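Local structure of ankyrin repeat domain protein (Legionella pneumophila subsp. pneumophila, 6MCA) at residues E385-K388 / D389-L392; G132-A135 / I136-L139; K83-V86 / T87-P91; V195-S198 / L199-I203. The protein is a bacterial effector with ankyrin repeats and a cysteine protease-like part, and probably acts in host cells through the LARP7 component of the 7SK snRNP complex. All blocks are in the same frame, centred on the assembly; numbering follows the deposited sequence.

Interaction 1 (E385-K388 / D389-L392); sequences EWDK and DRAL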
loop_
_atom_site.group_PDB
_atom_site.type_symbol
_atom_site.label_atom_id
_atom_site.label_comp_id
_atom_site.label_asym_id
_atom_site.label_seq_id
_atom_site.Cartn_x
_atom_site.Cartn_y
_atom_site.Cartn_z
ATOM N N GLU A 385 14.515 -6.129 -7.383
ATOM C CA GLU A 385 14.492 -7.322 -8.227
ATOM C C GLU A 385 14.126 -8.564 -7.419
ATOM O O GLU A 385 13.357 -9.419 -7.888
ATOM C CB GLU A 385 15.841 -7.501 -8.922
ATOM C CG GLU A 385 16.124 -6.467 -10.006
ATOM C CD GLU A 385 15.051 -6.427 -11.080
ATOM O OE1 GLU A 385 14.382 -5.382 -11.217
ATOM O OE2 GLU A 385 14.878 -7.441 -11.790
ATOM N N TRP A 386 14.661 -8.675 -6.197
ATOM C CA TRP A 386 14.305 -9.795 -5.334
ATOM C C TRP A 386 12.810 -9.814 -5.047
ATOM O O TRP A 386 12.191 -10.881 -5.032
ATOM C CB TRP A 386 15.100 -9.725 -4.029
ATOM C CG TRP A 386 14.735 -10.797 -3.048
ATOM C CD1 TRP A 386 15.349 -12.004 -2.888
ATOM C CD2 TRP A 386 13.664 -10.763 -2.095
ATOM N NE1 TRP A 386 14.731 -12.723 -1.895
ATOM C CE2 TRP A 386 13.692 -11.983 -1.393
ATOM C CE3 TRP A 386 12.685 -9.819 -1.769
ATOM C CZ2 TRP A 386 12.780 -12.284 -0.383
ATOM C CZ3 TRP A 386 11.781 -10.120 -0.769
ATOM C CH2 TRP A 386 11.834 -11.341 -0.088
ATOM N N ASP A 387 12.209 -8.641 -4.823
ATOM C CA ASP A 387 10.781 -8.601 -4.520
ATOM C C ASP A 387 9.945 -8.955 -5.744
ATOM O O ASP A 387 8.919 -9.638 -5.623
ATOM C CB ASP A 387 10.397 -7.224 -3.980
ATOM C CG ASP A 387 9.218 -7.281 -3.028
ATOM O OD1 ASP A 387 9.175 -8.208 -2.191
ATOM O OD2 ASP A 387 8.334 -6.403 -3.115
ATOM N N LYS A 388 10.362 -8.492 -6.927
ATOM C CA LYS A 388 9.714 -8.926 -8.163
ATOM C C LYS A 388 9.678 -10.448 -8.249
ATOM O O LYS A 388 8.612 -11.057 -8.430
ATOM C CB LYS A 388 10.451 -8.354 -9.376
ATOM C CG LYS A 388 10.278 -6.866 -9.609
ATOM C CD LYS A 388 11.004 -6.449 -10.880
ATOM C CE LYS A 388 10.905 -4.954 -11.127
ATOM N NZ LYS A 388 11.660 -4.551 -12.346
ATOM N N ASP A 389 10.849 -11.076 -8.113
ATOM C CA ASP A 389 10.917 -12.528 -8.233
ATOM C C ASP A 389 10.154 -13.228 -7.110
ATOM O O ASP A 389 9.567 -14.290 -7.337
ATOM C CB ASP A 389 12.376 -12.981 -8.266
ATOM C CG ASP A 389 13.080 -12.575 -9.549
ATOM O OD1 ASP A 389 12.435 -12.611 -10.619
ATOM O OD2 ASP A 389 14.274 -12.215 -9.488
ATOM N N ARG A 390 10.127 -12.640 -5.912
ATOM C CA ARG A 390 9.392 -13.237 -4.800
ATOM C C ARG A 390 7.895 -13.249 -5.077
ATOM O O ARG A 390 7.217 -14.255 -4.837
ATOM C CB ARG A 390 9.694 -12.475 -3.506
ATOM C CG ARG A 390 9.084 -13.089 -2.250
ATOM C CD ARG A 390 7.771 -12.412 -1.860
ATOM N NE ARG A 390 7.949 -11.010 -1.492
ATOM C CZ ARG A 390 7.034 -10.282 -0.859
ATOM N NH1 ARG A 390 5.871 -10.823 -0.522
ATOM N NH2 ARG A 390 7.280 -9.013 -0.561
ATOM N N ALA A 391 7.358 -12.132 -5.574
ATOM C CA ALA A 391 5.935 -12.085 -5.896
ATOM C C ALA A 391 5.595 -13.057 -7.021
ATOM O O ALA A 391 4.566 -13.751 -6.969
ATOM C CB ALA A 391 5.531 -10.659 -6.268
ATOM N N LEU A 392 6.454 -13.127 -8.045
ATOM C CA LEU A 392 6.223 -14.081 -9.126
ATOM C C LEU A 392 6.218 -15.517 -8.608
ATOM O O LEU A 392 5.362 -16.326 -8.995
ATOM C CB LEU A 392 7.284 -13.900 -10.213
ATOM C CG LEU A 392 7.177 -14.806 -11.440
ATOM C CD1 LEU A 392 5.799 -14.695 -12.066
ATOM C CD2 LEU A 392 8.253 -14.453 -12.452
#
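The indole of Trp386 carries the aliphatic start of Arg390 over one face: CB of Arg390 sits 4.1 Å from the centroid of the six-membered ring, 9° off its normal, a CH-pi contact, and CG of Arg390 follows above the rim, 3.9 Å from CH2 of Trp386. Phe202 of helix 188-202 meets the indole edge-to-face. The guanidinium of Arg390 is tilted to the indole, the two planes 44° apart. At its edge, somewhat tilted from the plane, it meets Asp387, whose OD1 accepts from NH2 of Arg390 at 2.6 Å through the syn lone pair, with NE adding a weak bond to the same oxygen. Bends at chi2 (-97°) and chi3 of Arg390 turn the group back to this carboxylate. These are i to i+3 and i to i+4 pairs within helix 373-399, whose backbone bonds run on regularly beneath them. On another side of the helix, NZ of Lys388 forms a salt bridge with OE1 of Glu385 at 3.1 Å, while OE2 of Glu385 and OD1 of Asp389 both hold Arg432 of helix 427-440. The other oxygen of Asp387, OD2, forms a salt bridge with Arg162.

Interaction 2 (G132-A135 / I136-L139); sequences GQDA and IKQL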
loop_
_atom_site.group_PDB
_atom_site.type_symbol
_atom_site.label_atom_id
_atom_site.label_comp_id
_atom_site.label_asym_id
_atom_site.label_seq_id
_atom_site.Cartn_x
_atom_site.Cartn_y
_atom_site.Cartn_z
ATOM N N GLY A 132 1.234 -8.647 10.650
ATOM C CA GLY A 132 1.528 -9.796 11.495
ATOM C C GLY A 132 0.824 -9.777 12.833
ATOM O O GLY A 132 1.435 -10.107 13.858
ATOM N N GLN A 133 -0.450 -9.394 12.851
ATOM C CA GLN A 133 -1.240 -9.333 14.082
ATOM C C GLN A 133 -2.012 -10.644 14.194
ATOM O O GLN A 133 -3.138 -10.771 13.713
ATOM C CB GLN A 133 -2.155 -8.114 14.074
ATOM C CG GLN A 133 -1.396 -6.794 14.109
ATOM C CD GLN A 133 -2.207 -5.629 13.574
ATOM O OE1 GLN A 133 -3.160 -5.817 12.819
ATOM N NE2 GLN A 133 -1.825 -4.416 13.959
ATOM N N ASP A 134 -1.393 -11.627 14.855
ATOM C CA ASP A 134 -1.902 -12.995 14.818
ATOM C C ASP A 134 -3.175 -13.165 15.638
ATOM O O ASP A 134 -4.039 -13.967 15.268
ATOM C CB ASP A 134 -0.825 -13.964 15.307
ATOM C CG ASP A 134 0.338 -14.078 14.341
ATOM O OD1 ASP A 134 0.122 -14.522 13.194
ATOM O OD2 ASP A 134 1.471 -13.717 14.728
ATOM N N ALA A 135 -3.309 -12.439 16.751
ATOM C CA ALA A 135 -4.487 -12.601 17.599
ATOM C C ALA A 135 -5.757 -12.182 16.867
ATOM O O ALA A 135 -6.752 -12.918 16.850
ATOM C CB ALA A 135 -4.316 -11.799 18.890
ATOM N N ILE A 136 -5.739 -10.998 16.253
ATOM C CA ILE A 136 -6.919 -10.529 15.536
ATOM C C ILE A 136 -7.151 -11.364 14.281
ATOM O O ILE A 136 -8.301 -11.589 13.881
ATOM C CB ILE A 136 -6.788 -9.022 15.231
ATOM C CG1 ILE A 136 -8.167 -8.377 15.093
ATOM C CG2 ILE A 136 -5.943 -8.773 13.993
ATOM C CD1 ILE A 136 -8.177 -6.901 15.425
ATOM N N LYS A 137 -6.079 -11.876 13.668
ATOM C CA LYS A 137 -6.239 -12.774 12.530
ATOM C C LYS A 137 -6.959 -14.052 12.938
ATOM O O LYS A 137 -7.846 -14.528 12.223
ATOM C CB LYS A 137 -4.878 -13.106 11.920
ATOM C CG LYS A 137 -4.304 -12.020 11.030
ATOM C CD LYS A 137 -3.446 -12.622 9.930
ATOM C CE LYS A 137 -2.319 -13.469 10.497
ATOM N NZ LYS A 137 -1.407 -12.673 11.360
ATOM N N GLN A 138 -6.594 -14.622 14.089
ATOM C CA GLN A 138 -7.248 -15.843 14.546
ATOM C C GLN A 138 -8.685 -15.570 14.971
ATOM O O GLN A 138 -9.572 -16.404 14.752
ATOM C CB GLN A 138 -6.453 -16.466 15.691
ATOM C CG GLN A 138 -5.132 -17.069 15.252
ATOM C CD GLN A 138 -4.234 -17.422 16.419
ATOM O OE1 GLN A 138 -4.560 -17.145 17.573
ATOM N NE2 GLN A 138 -3.094 -18.034 16.122
ATOM N N LEU A 139 -8.934 -14.407 15.580
ATOM C CA LEU A 139 -10.305 -14.030 15.907
ATOM C C LEU A 139 -11.159 -13.931 14.648
ATOM O O LEU A 139 -12.315 -14.369 14.637
ATOM C CB LEU A 139 -10.321 -12.707 16.674
ATOM C CG LEU A 139 -11.693 -12.144 17.056
ATOM C CD1 LEU A 139 -12.552 -13.201 17.741
ATOM C CD2 LEU A 139 -11.540 -10.917 17.940
#
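Lys137 and Asp134 both swing CG to the side of their own backbone N, at chi1 -79° and -69°, and the lysine chain then curls at chi2, chi3 and chi4 (-61° at the last) until its ammonium lies beside the carboxylate. The two side chains run alongside each other, pointing the same way. NZ of Lys137 reaches OD1 of Asp134 at 3.0 Å, a salt bridge between residues three apart, and it comes from above the carboxylate plane, well out of it. The curl also lays CG of Lys137 against the carbonyl oxygen of Gln133, 3.2 Å away, and the same oxygen accepts from N of Lys137 at 3.1 Å.

Gln133 is the N-cap of helix 134-142. Just before it, Gly132, with positive phi, ends helix 126-131 in a Schellman motif, so one helix stops and the next starts within two residues, a tight link between two helices in the ankyrin-repeat region. On another side of the new helix, CG2 of Ile136 packs on CB of Gln133 at 3.8 Å. Its neighbours are Pro128 of helix 126-131 and Leu101 and Thr104 of helix 101-109, where Ile136 is buried.

Asp134 and Ala135, by contrast, lie at the surface. A negative group in the first turn should interact well with the helix dipole, and the ammonium folded over that turn probably offsets part of its charge. Being near solvent, the ion pair probably contributes only modestly to stability.

Interaction 3 (K83-V86 / T87-P91); sequences KPDV and TGRTP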
loop_
_atom_site.group_PDB
_atom_site.type_symbol
_atom_site.label_atom_id
_atom_site.label_comp_id
_atom_site.label_asym_id
_atom_site.label_seq_id
_atom_site.Cartn_x
_atom_site.Cartn_y
_atom_site.Cartn_z
ATOM N N LYS A 83 -22.756 -1.042 7.935
ATOM C CA LYS A 83 -22.831 0.147 7.091
ATOM C C LYS A 83 -21.468 0.820 7.015
ATOM O O LYS A 83 -20.912 1.196 8.056
ATOM C CB LYS A 83 -23.871 1.130 7.616
ATOM C CG LYS A 83 -23.997 2.373 6.749
ATOM C CD LYS A 83 -25.139 3.267 7.189
ATOM C CE LYS A 83 -25.261 4.472 6.268
ATOM N NZ LYS A 83 -26.384 5.366 6.656
ATOM N N PRO A 84 -20.894 0.992 5.827
ATOM C CA PRO A 84 -19.558 1.585 5.733
ATOM C C PRO A 84 -19.595 3.080 5.465
ATOM O O PRO A 84 -20.667 3.658 5.262
ATOM C CB PRO A 84 -18.944 0.830 4.552
ATOM C CG PRO A 84 -20.125 0.624 3.633
ATOM C CD PRO A 84 -21.355 0.479 4.524
ATOM N N ASP A 85 -18.426 3.712 5.462
ATOM C CA ASP A 85 -18.302 5.082 4.986
ATOM C C ASP A 85 -18.166 5.049 3.463
ATOM O O ASP A 85 -18.323 4.003 2.827
ATOM C CB ASP A 85 -17.137 5.785 5.679
ATOM C CG ASP A 85 -15.827 5.038 5.526
ATOM O OD1 ASP A 85 -15.241 5.083 4.426
ATOM O OD2 ASP A 85 -15.378 4.412 6.510
ATOM N N VAL A 86 -17.863 6.200 2.856
ATOM C CA VAL A 86 -17.839 6.286 1.397
ATOM C C VAL A 86 -16.739 5.408 0.809
ATOM O O VAL A 86 -16.854 4.935 -0.328
ATOM C CB VAL A 86 -17.695 7.758 0.956
ATOM C CG1 VAL A 86 -16.345 8.317 1.374
ATOM C CG2 VAL A 86 -17.903 7.896 -0.548
ATOM N N THR A 87 -15.672 5.156 1.569
ATOM C CA THR A 87 -14.569 4.337 1.079
ATOM C C THR A 87 -14.851 2.843 1.163
ATOM O O THR A 87 -14.068 2.053 0.627
ATOM C CB THR A 87 -13.287 4.651 1.856
ATOM O OG1 THR A 87 -13.344 4.027 3.146
ATOM C CG2 THR A 87 -13.125 6.153 2.032
ATOM N N GLY A 88 -15.939 2.438 1.813
ATOM C CA GLY A 88 -16.253 1.037 1.979
ATOM C C GLY A 88 -15.738 0.412 3.257
ATOM O O GLY A 88 -15.878 -0.806 3.430
ATOM N N ARG A 89 -15.150 1.200 4.155
ATOM C CA ARG A 89 -14.651 0.688 5.428
ATOM C C ARG A 89 -15.825 0.478 6.376
ATOM O O ARG A 89 -16.412 1.445 6.873
ATOM C CB ARG A 89 -13.635 1.654 6.032
ATOM C CG ARG A 89 -12.220 1.520 5.498
ATOM C CD ARG A 89 -11.230 2.114 6.488
ATOM N NE ARG A 89 -9.862 2.133 5.979
ATOM C CZ ARG A 89 -8.802 2.471 6.708
ATOM N NH1 ARG A 89 -8.952 2.816 7.979
ATOM N NH2 ARG A 89 -7.592 2.463 6.165
ATOM N N THR A 90 -16.168 -0.782 6.630
ATOM C CA THR A 90 -17.187 -1.115 7.608
ATOM C C THR A 90 -16.645 -0.849 9.011
ATOM O O THR A 90 -15.442 -0.649 9.192
ATOM C CB THR A 90 -17.609 -2.576 7.452
ATOM O OG1 THR A 90 -16.555 -3.432 7.910
ATOM C CG2 THR A 90 -17.918 -2.890 5.994
ATOM N N PRO A 91 -17.515 -0.813 10.026
ATOM C CA PRO A 91 -17.012 -0.705 11.407
ATOM C C PRO A 91 -15.997 -1.775 11.765
ATOM O O PRO A 91 -15.071 -1.512 12.548
ATOM C CB PRO A 91 -18.288 -0.830 12.248
ATOM C CG PRO A 91 -19.360 -0.298 11.371
ATOM C CD PRO A 91 -18.983 -0.678 9.963
#
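Asp85 and Thr87 meet at an oblique angle across the tip of a type I beta turn that runs from Asp85 to Gly88. The carboxylate of Asp85 is turned inward over the turn, its CG lying between the backbone N and the carbonyl carbon (chi1 55°), and its OD1 takes two bonds from one residue: the hydroxyl OG1 of Thr87 donates at 2.5 Å on the syn lone pair, and N of Thr87 donates at 2.9 Å from the anti side. The second oxygen, OD2, accepts from NE1 of Trp94. With two donors gripping one oxygen and Trp94 holding the other, the carboxylate has little freedom to rotate.

Arg89 starts out alongside Asp85, pointing the same way, with CB 3.3 Å from OD2 of Asp85; its chain then extends away to a salt bridge with Asp97 and a cation-pi contact with Trp94, and its NE also binds a tartrate probably left by crystallisation. Beneath the side chains, N of Gly88 donates to O of Asp85 at 3.0 Å, closing the turn, while CB of Pro84 rests on C of Gly88 at 3.5 Å.

Farther along, Thr90 caps helix 91-97 and bonds to His93 through its hydroxyl, and CD of Pro91 lies 3.3 Å from O of Lys83. The turn with Gly88, followed by Thr90 and Pro91 at the head of a helix, is the ankyrin-repeat hairpin leading into the TPLH motif.

Interaction 4 (V195-S198 / L199-I203); sequences VKDS and LRRFI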
loop_
_atom_site.group_PDB
_atom_site.type_symbol
_atom_site.label_atom_id
_atom_site.label_comp_id
_atom_site.label_asym_id
_atom_site.label_seq_id
_atom_site.Cartn_x
_atom_site.Cartn_y
_atom_site.Cartn_z
ATOM N N VAL A 195 5.572 -2.283 2.082
ATOM C CA VAL A 195 7.001 -2.019 1.951
ATOM C C VAL A 195 7.741 -2.501 3.190
ATOM O O VAL A 195 8.814 -3.114 3.092
ATOM C CB VAL A 195 7.250 -0.522 1.685
ATOM C CG1 VAL A 195 8.699 -0.160 1.982
ATOM C CG2 VAL A 195 6.904 -0.183 0.248
ATOM N N LYS A 196 7.176 -2.248 4.374
ATOM C CA LYS A 196 7.793 -2.762 5.594
ATOM C C LYS A 196 7.853 -4.287 5.573
ATOM O O LYS A 196 8.886 -4.887 5.905
ATOM C CB LYS A 196 7.030 -2.262 6.820
ATOM C CG LYS A 196 7.649 -2.696 8.135
ATOM C CD LYS A 196 6.755 -2.350 9.309
ATOM C CE LYS A 196 7.227 -3.046 10.573
ATOM N NZ LYS A 196 6.302 -2.814 11.716
ATOM N N ASP A 197 6.755 -4.933 5.167
ATOM C CA ASP A 197 6.739 -6.393 5.127
ATOM C C ASP A 197 7.724 -6.936 4.095
ATOM O O ASP A 197 8.356 -7.978 4.316
ATOM C CB ASP A 197 5.326 -6.896 4.837
ATOM C CG ASP A 197 5.229 -8.405 4.892
ATOM O OD1 ASP A 197 5.232 -8.959 6.012
ATOM O OD2 ASP A 197 5.153 -9.037 3.817
ATOM N N SER A 198 7.874 -6.239 2.965
ATOM C CA SER A 198 8.813 -6.667 1.938
ATOM C C SER A 198 10.248 -6.555 2.426
ATOM O O SER A 198 11.067 -7.435 2.155
ATOM C CB SER A 198 8.610 -5.840 0.670
ATOM O OG SER A 198 9.715 -5.963 -0.207
ATOM N N LEU A 199 10.572 -5.481 3.149
ATOM C CA LEU A 199 11.904 -5.376 3.739
ATOM C C LEU A 199 12.149 -6.498 4.742
ATOM O O LEU A 199 13.233 -7.102 4.765
ATOM C CB LEU A 199 12.079 -4.012 4.405
ATOM C CG LEU A 199 12.179 -2.809 3.467
ATOM C CD1 LEU A 199 12.234 -1.519 4.265
ATOM C CD2 LEU A 199 13.395 -2.935 2.559
ATOM N N ARG A 200 11.147 -6.789 5.581
ATOM C CA ARG A 200 11.281 -7.870 6.553
ATOM C C ARG A 200 11.559 -9.200 5.862
ATOM O O ARG A 200 12.444 -9.958 6.277
ATOM C CB ARG A 200 10.017 -7.969 7.409
ATOM C CG ARG A 200 10.029 -9.140 8.378
ATOM C CD ARG A 200 8.661 -9.366 9.000
ATOM N NE ARG A 200 7.694 -9.881 8.035
ATOM C CZ ARG A 200 7.569 -11.164 7.716
ATOM N NH1 ARG A 200 8.353 -12.069 8.284
ATOM N NH2 ARG A 200 6.660 -11.542 6.827
ATOM N N ARG A 201 10.803 -9.503 4.804
ATOM C CA ARG A 201 11.046 -10.732 4.054
ATOM C C ARG A 201 12.399 -10.702 3.357
ATOM O O ARG A 201 13.050 -11.745 3.221
ATOM C CB ARG A 201 9.934 -10.952 3.030
ATOM C CG ARG A 201 8.552 -11.094 3.632
ATOM C CD ARG A 201 7.493 -11.230 2.549
ATOM N NE ARG A 201 6.162 -11.413 3.115
ATOM C CZ ARG A 201 5.679 -12.581 3.522
ATOM N NH1 ARG A 201 6.420 -13.676 3.425
ATOM N NH2 ARG A 201 4.456 -12.654 4.028
ATOM N N PHE A 202 12.836 -9.521 2.918
ATOM C CA PHE A 202 14.083 -9.404 2.173
ATOM C C PHE A 202 15.279 -9.744 3.048
ATOM O O PHE A 202 16.120 -10.569 2.670
ATOM C CB PHE A 202 14.205 -7.991 1.606
ATOM C CG PHE A 202 15.487 -7.737 0.872
ATOM C CD1 PHE A 202 15.784 -8.425 -0.292
ATOM C CD2 PHE A 202 16.392 -6.801 1.342
ATOM C CE1 PHE A 202 16.964 -8.188 -0.972
ATOM C CE2 PHE A 202 17.573 -6.559 0.668
ATOM C CZ PHE A 202 17.859 -7.253 -0.491
ATOM N N ILE A 203 15.369 -9.131 4.233
ATOM C CA ILE A 203 16.507 -9.402 5.111
ATOM C C ILE A 203 16.426 -10.768 5.774
ATOM O O ILE A 203 17.355 -11.153 6.494
ATOM C CB ILE A 203 16.655 -8.320 6.200
ATOM C CG1 ILE A 203 15.414 -8.268 7.084
ATOM C CG2 ILE A 203 16.909 -6.961 5.569
ATOM C CD1 ILE A 203 15.499 -7.215 8.169
HETATM O O HOH W 1 2.554 -10.659 4.944
#
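Asp197 faces two arginines of the next turn at once, dividing its oxygens between them. The tight bond is that of OD2, which accepts from NE of Arg201 at 2.7 Å, the oxygen lying near the guanidinium plane; OD1 accepts from NH2 of Arg200 at 3.1 Å, with a weak second bond from NE. With CG anti to the backbone N (chi1 -176°), the carboxylate reaches along the helix to this pair. NH2 of Arg200 lies 3.6 Å over the centre of the Arg201 guanidinium, so an edge of the Arg200 group points at the face of the Arg201 group, and the shared carboxylate probably balances part of their charge. A water takes a bond from NH2 of Arg201 at 2.9 Å and gives a weak one to OD2 of Asp197. Arg200 marks the looser side: it is exposed, and its chain bends at chi3 (70°) to come back to the acid.

Val195, Ser198, Leu199 and Phe202, by contrast, are all buried. Between CG1 of Val195 and CD1 of Leu199 the apolar contact is loose, 4.4 Å; their close packing is with other helices. Helix 188-202 packs against two: Leu199 and Phe202 meet Trp383 of helix 373-399, to which OG of Ser198 also hydrogen-bonds, while Val195 touches Phe225 and Arg200 touches Met222 of helix 215-233.

From the N terminus the order is interaction 3, then 2, then 4, then 1; each joins neighbouring residues of one continuous stretch, so they follow in series and none nests or crosses. Interaction 3 turns the loop between helices 68-76 and 91-97, and interaction 2 starts helix 134-142 farther along the same ankyrin region, their centres about 21 Å apart. Interactions 4 and 1 lie deeper in the chain, on helices 188-202 and 373-399, and here two contacts meet: Asp387 OD1 lies 3.0 Å from Ser198 OG, probably hydrogen-bonded, and Trp386 CH2 packs 3.5 Å from Arg201 O. The pair thereby ties together helices some 170 residues apart in the chain.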